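Local structure of TRNA nucleotidyl transferase-related protein (Thermotoga maritima, 3H38) at residues A[18-21]-A[22-25]; A[258-261]-A[262-266]. The protein is the nucleotidyltransferase part of a class II CCA-adding enzyme, which probably binds tRNA and adds C and A to its 3' end with magnesium as cofactor. All coordinates share one frame; numbering follows the deposited sequence.

Contact 1: A[18-21]-A[22-25]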
loop_
_atom_site.group_PDB
_atom_site.type_symbol
_atom_site.label_atom_id
_atom_site.label_comp_id
_atom_site.label_asym_id
_atom_site.label_seq_id
_atom_site.Cartn_x
_atom_site.Cartn_y
_atom_site.Cartn_z
ATOM N N LYS A 18 9.157 -21.006 -22.071
ATOM C CA LYS A 18 10.533 -20.792 -21.727
ATOM C C LYS A 18 10.714 -21.020 -20.243
ATOM O O LYS A 18 11.683 -21.588 -19.797
ATOM C CB LYS A 18 10.941 -19.396 -22.131
ATOM C CG LYS A 18 11.970 -18.799 -21.247
ATOM C CD LYS A 18 13.277 -18.614 -21.957
ATOM C CE LYS A 18 14.408 -18.753 -20.992
ATOM N NZ LYS A 18 15.446 -17.692 -21.163
ATOM N N ILE A 19 9.720 -20.566 -19.510
ATOM C CA ILE A 19 9.626 -20.625 -18.065
ATOM C C ILE A 19 9.199 -22.008 -17.530
ATOM O O ILE A 19 9.689 -22.463 -16.491
ATOM C CB ILE A 19 8.640 -19.542 -17.616
ATOM C CG1 ILE A 19 9.367 -18.199 -17.521
ATOM C CG2 ILE A 19 7.957 -19.900 -16.315
ATOM C CD1 ILE A 19 8.514 -17.093 -16.957
ATOM N N LEU A 20 8.296 -22.671 -18.244
ATOM C CA LEU A 20 7.933 -24.043 -17.923
ATOM C C LEU A 20 9.162 -24.922 -17.929
ATOM O O LEU A 20 9.337 -25.762 -17.039
ATOM C CB LEU A 20 6.922 -24.607 -18.928
ATOM C CG LEU A 20 5.578 -25.037 -18.348
ATOM C CD1 LEU A 20 5.019 -26.244 -19.058
ATOM C CD2 LEU A 20 5.746 -25.335 -16.876
ATOM N N ASN A 21 10.000 -24.742 -18.948
ATOM C CA ASN A 21 11.198 -25.556 -19.086
ATOM C C ASN A 21 12.176 -25.357 -17.947
ATOM O O ASN A 21 12.904 -26.278 -17.574
ATOM C CB ASN A 21 11.870 -25.311 -20.429
ATOM C CG ASN A 21 11.368 -26.265 -21.503
ATOM O OD1 ASN A 21 10.797 -27.328 -21.200
ATOM N ND2 ASN A 21 11.575 -25.893 -22.764
ATOM N N LEU A 22 12.166 -24.141 -17.408
ATOM C CA LEU A 22 12.933 -23.758 -16.231
ATOM C C LEU A 22 12.460 -24.502 -14.978
ATOM O O LEU A 22 13.268 -25.099 -14.272
ATOM C CB LEU A 22 12.771 -22.253 -16.014
ATOM C CG LEU A 22 13.525 -21.643 -14.841
ATOM C CD1 LEU A 22 14.989 -21.985 -14.906
ATOM C CD2 LEU A 22 13.357 -20.125 -14.838
ATOM N N PHE A 23 11.151 -24.429 -14.701
ATOM C CA PHE A 23 10.535 -25.194 -13.625
ATOM C C PHE A 23 11.001 -26.644 -13.737
ATOM O O PHE A 23 11.348 -27.272 -12.738
ATOM C CB PHE A 23 8.997 -25.126 -13.681
ATOM C CG PHE A 23 8.400 -23.795 -13.218
ATOM C CD1 PHE A 23 8.893 -23.129 -12.110
ATOM C CD2 PHE A 23 7.311 -23.242 -13.875
ATOM C CE1 PHE A 23 8.343 -21.932 -11.683
ATOM C CE2 PHE A 23 6.752 -22.033 -13.455
ATOM C CZ PHE A 23 7.269 -21.380 -12.360
ATOM N N ARG A 24 11.027 -27.159 -14.966
ATOM C CA ARG A 24 11.511 -28.521 -15.222
ATOM C C ARG A 24 12.975 -28.706 -14.799
ATOM O O ARG A 24 13.293 -29.592 -13.993
ATOM C CB ARG A 24 11.267 -28.936 -16.675
ATOM C CG ARG A 24 9.793 -29.198 -16.989
ATOM C CD ARG A 24 9.551 -29.793 -18.402
ATOM N NE ARG A 24 8.257 -30.483 -18.474
ATOM C CZ ARG A 24 7.209 -30.019 -19.145
ATOM N NH1 ARG A 24 7.327 -28.886 -19.833
ATOM N NH2 ARG A 24 6.052 -30.688 -19.152
ATOM N N LEU A 25 13.835 -27.834 -15.263
ATOM C CA LEU A 25 15.221 -27.879 -14.883
ATOM C C LEU A 25 15.414 -27.869 -13.416
ATOM O O LEU A 25 16.198 -28.594 -12.919
ATOM C CB LEU A 25 15.926 -26.664 -15.406
ATOM C CG LEU A 25 16.331 -26.657 -16.843
ATOM C CD1 LEU A 25 17.677 -26.006 -16.899
ATOM C CD2 LEU A 25 16.382 -28.062 -17.308
#
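Phe-23 lies alongside Ile-19, one helical turn on, with both side chains pointing the same way; Ile-19 CG2 reaches Phe-23 CE2 at 3.8 Å. That methyl stands anti to the Ile-19 backbone N (the CG1 branch has chi1 -83°), which directs it forward along the helix to the ring. Leu-20 comes in at about a right angle and sets CD2 against the ring's edge, in its plane, 4.0 Å from Phe-23 CD2. Two neighbouring residues therefore hold the CD2–CE2 side of one ring. Beneath them runs regular alpha-helical bonding, i to i+4: Phe-23 N to Ile-19 O is 3.0 Å and nearly straight, at 170°, and Arg-24 N to Leu-20 O and Leu-25 N to Asn-21 O follow. This is helix 17-32 of the nucleotidyltransferase head domain, packed by its apolar side on the sheet: Leu-22 and Phe-23 both rest on Ile-56 of strand 56-60, and Phe-43 meets Phe-23 edge-to-face. In sequence Ile-56 lies between Asp-55 and Asp-57, which bind magnesium in this protein, and the Phe-23 side chain is about 8 Å from either aspartate's. An alanine in place of Phe-23 takes away the ring that Ile-19, Leu-20 and Ile-56 touch, and is likely to open a gap beside Ile-56, the residue between the two aspartates. On the outer side Arg-24, extended from CG to NE, brings NH1 within 3.6 Å of Leu-20 CD1. Asn-21 OD1 stands near the plane of the guanidinium, at its edge, but 4.0 Å from Arg-24 NH1, with the amide and guanidinium planes 60° apart.

Contact 2: A[258-261]-A[262-266]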
loop_
_atom_site.group_PDB
_atom_site.type_symbol
_atom_site.label_atom_id
_atom_site.label_comp_id
_atom_site.label_asym_id
_atom_site.label_seq_id
_atom_site.Cartn_x
_atom_site.Cartn_y
_atom_site.Cartn_z
ATOM N N GLU A 258 -17.638 9.787 3.797
ATOM C CA GLU A 258 -17.842 10.686 2.672
ATOM C C GLU A 258 -16.524 11.302 2.319
ATOM O O GLU A 258 -16.189 11.431 1.143
ATOM C CB GLU A 258 -18.857 11.799 2.994
ATOM C CG GLU A 258 -20.233 11.288 3.386
ATOM C CD GLU A 258 -21.302 12.393 3.430
ATOM O OE1 GLU A 258 -22.506 12.046 3.374
ATOM O OE2 GLU A 258 -20.942 13.598 3.522
ATOM N N LYS A 259 -15.780 11.706 3.343
ATOM C CA LYS A 259 -14.515 12.389 3.104
ATOM C C LYS A 259 -13.613 11.384 2.469
ATOM O O LYS A 259 -12.869 11.694 1.546
ATOM C CB LYS A 259 -13.879 12.860 4.399
ATOM C CG LYS A 259 -14.581 14.001 5.070
ATOM C CD LYS A 259 -14.069 14.126 6.515
ATOM C CE LYS A 259 -14.675 15.334 7.234
ATOM N NZ LYS A 259 -14.271 15.399 8.663
ATOM N N MET A 260 -13.661 10.174 2.967
ATOM C CA MET A 260 -12.842 9.122 2.459
ATOM C C MET A 260 -13.177 8.814 1.017
ATOM O O MET A 260 -12.296 8.671 0.209
ATOM C CB MET A 260 -12.986 7.912 3.350
ATOM C CG MET A 260 -11.789 7.063 3.489
ATOM S SD MET A 260 -10.222 7.805 3.877
ATOM C CE MET A 260 -10.623 8.824 5.190
ATOM N N GLU A 261 -14.449 8.755 0.690
ATOM C CA GLU A 261 -14.842 8.638 -0.709
ATOM C C GLU A 261 -14.305 9.797 -1.586
ATOM O O GLU A 261 -13.623 9.556 -2.582
ATOM C CB GLU A 261 -16.350 8.520 -0.815
ATOM C CG GLU A 261 -16.852 8.464 -2.220
ATOM C CD GLU A 261 -18.351 8.260 -2.276
ATOM O OE1 GLU A 261 -18.945 8.012 -1.200
ATOM O OE2 GLU A 261 -18.930 8.348 -3.388
ATOM N N ASN A 262 -14.582 11.045 -1.205
ATOM C CA ASN A 262 -13.977 12.189 -1.885
ATOM C C ASN A 262 -12.471 12.043 -2.021
ATOM O O ASN A 262 -11.899 12.356 -3.067
ATOM C CB ASN A 262 -14.260 13.505 -1.153
ATOM C CG ASN A 262 -15.739 13.853 -1.109
ATOM O OD1 ASN A 262 -16.183 14.615 -0.248
ATOM N ND2 ASN A 262 -16.507 13.285 -2.020
ATOM N N LEU A 263 -11.839 11.593 -0.941
ATOM C CA LEU A 263 -10.393 11.455 -0.871
ATOM C C LEU A 263 -9.901 10.634 -2.057
ATOM O O LEU A 263 -9.142 11.125 -2.880
ATOM C CB LEU A 263 -10.015 10.771 0.447
ATOM C CG LEU A 263 -8.568 10.667 0.950
ATOM C CD1 LEU A 263 -8.040 9.240 0.859
ATOM C CD2 LEU A 263 -7.638 11.680 0.286
ATOM N N PHE A 264 -10.361 9.389 -2.147
ATOM C CA PHE A 264 -9.870 8.459 -3.161
ATOM C C PHE A 264 -10.195 8.908 -4.569
ATOM O O PHE A 264 -9.327 8.863 -5.438
ATOM C CB PHE A 264 -10.357 7.029 -2.888
ATOM C CG PHE A 264 -9.592 6.342 -1.782
ATOM C CD1 PHE A 264 -10.191 6.080 -0.554
ATOM C CD2 PHE A 264 -8.238 6.006 -1.960
ATOM C CE1 PHE A 264 -9.473 5.453 0.474
ATOM C CE2 PHE A 264 -7.494 5.385 -0.937
ATOM C CZ PHE A 264 -8.106 5.099 0.281
ATOM N N ARG A 265 -11.429 9.360 -4.779
ATOM C CA ARG A 265 -11.844 9.912 -6.069
ATOM C C ARG A 265 -10.832 10.916 -6.599
ATOM O O ARG A 265 -10.497 10.920 -7.790
ATOM C CB ARG A 265 -13.229 10.599 -5.988
ATOM C CG ARG A 265 -13.670 11.226 -7.341
ATOM C CD ARG A 265 -14.698 12.410 -7.224
ATOM N NE ARG A 265 -15.695 12.121 -6.204
ATOM C CZ ARG A 265 -15.971 12.877 -5.144
ATOM N NH1 ARG A 265 -16.877 12.445 -4.277
ATOM N NH2 ARG A 265 -15.387 14.055 -4.954
ATOM N N ASN A 266 -10.348 11.767 -5.706
ATOM C CA ASN A 266 -9.575 12.922 -6.111
ATOM C C ASN A 266 -8.086 12.668 -6.107
ATOM O O ASN A 266 -7.302 13.457 -6.635
ATOM C CB ASN A 266 -9.931 14.113 -5.228
ATOM C CG ASN A 266 -11.286 14.696 -5.575
ATOM O OD1 ASN A 266 -11.571 14.938 -6.742
ATOM N ND2 ASN A 266 -12.131 14.913 -4.566
#
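Met-260 lies beside both Leu-263 and Phe-264, Met-260 and Phe-264 on the side of the helix that faces helices 230-239 and 279-287. The turn at chi2 (49°) carries SD to Leu-263 CD1, 4.0 Å away, while CG, nearer the backbone, meets Phe-264 CE1 at 4.1 Å. The sulfur is also 5.2 Å from the centroid of the Phe-264 ring, 54° off the ring normal, an oblique Met-aromatic contact. Leu-263 adds a closer cover, its CD1 methyl sitting 3.9 Å above the centre of one face of that ring, so that a single methyl serves both the sulfur and the aromatic face.

On the polar side, Arg-265 folds back at chi3 (-41°) and lays its guanidinium against Asn-262 CA, which stands 3.5 Å above one face, toward the rim. The carboxylate of Glu-261 is of opposite charge but not in contact, with OE2 4.7 Å from Arg-265 NH1, and its OE1 forms a long, weak ion pair with Arg-235; the firmer partners of Arg-265 are Glu-360, through a salt bridge, and the carbonyl of Leu-355. Separately, Lys-259 puts a charge at the border of the packed side, paired with Glu-289 in a salt bridge.

Four successive i to i+4 backbone bonds, from Asn-262 N to Glu-258 O through Arg-265 N to Glu-261 O, set the spacing from which these side chains depart. Beyond them, Leu-231 of helix 230-239 and Val-283 of helix 279-287 each touch both Met-260 and Phe-264, while Leu-263 packs on Ala-353. The result, on helix 254-274, is helix-to-helix packing in the all-helical part of the chain that follows the head domain, with salt bridges at the edges of an apolar core.

Contacts 1 and 2 are both short runs of about two turns of helix built round a phenylalanine, but they serve separate parts of an elongated chain. Their centres lie 45 Å apart on opposite sides of the chain's centre, and their nearest atoms are about 32 Å apart, so neither touches the other. Contact 1 belongs to the head domain and backs the catalytic sheet, with Phe-23 about 8 Å, side chain to side chain, from the magnesium-binding Asp-55 and Asp-57. Contact 2, later in sequence and with its own centre about 17 Å from the chain's centre, is plain helix-to-helix packing away from the annotated nucleotide and metal sites.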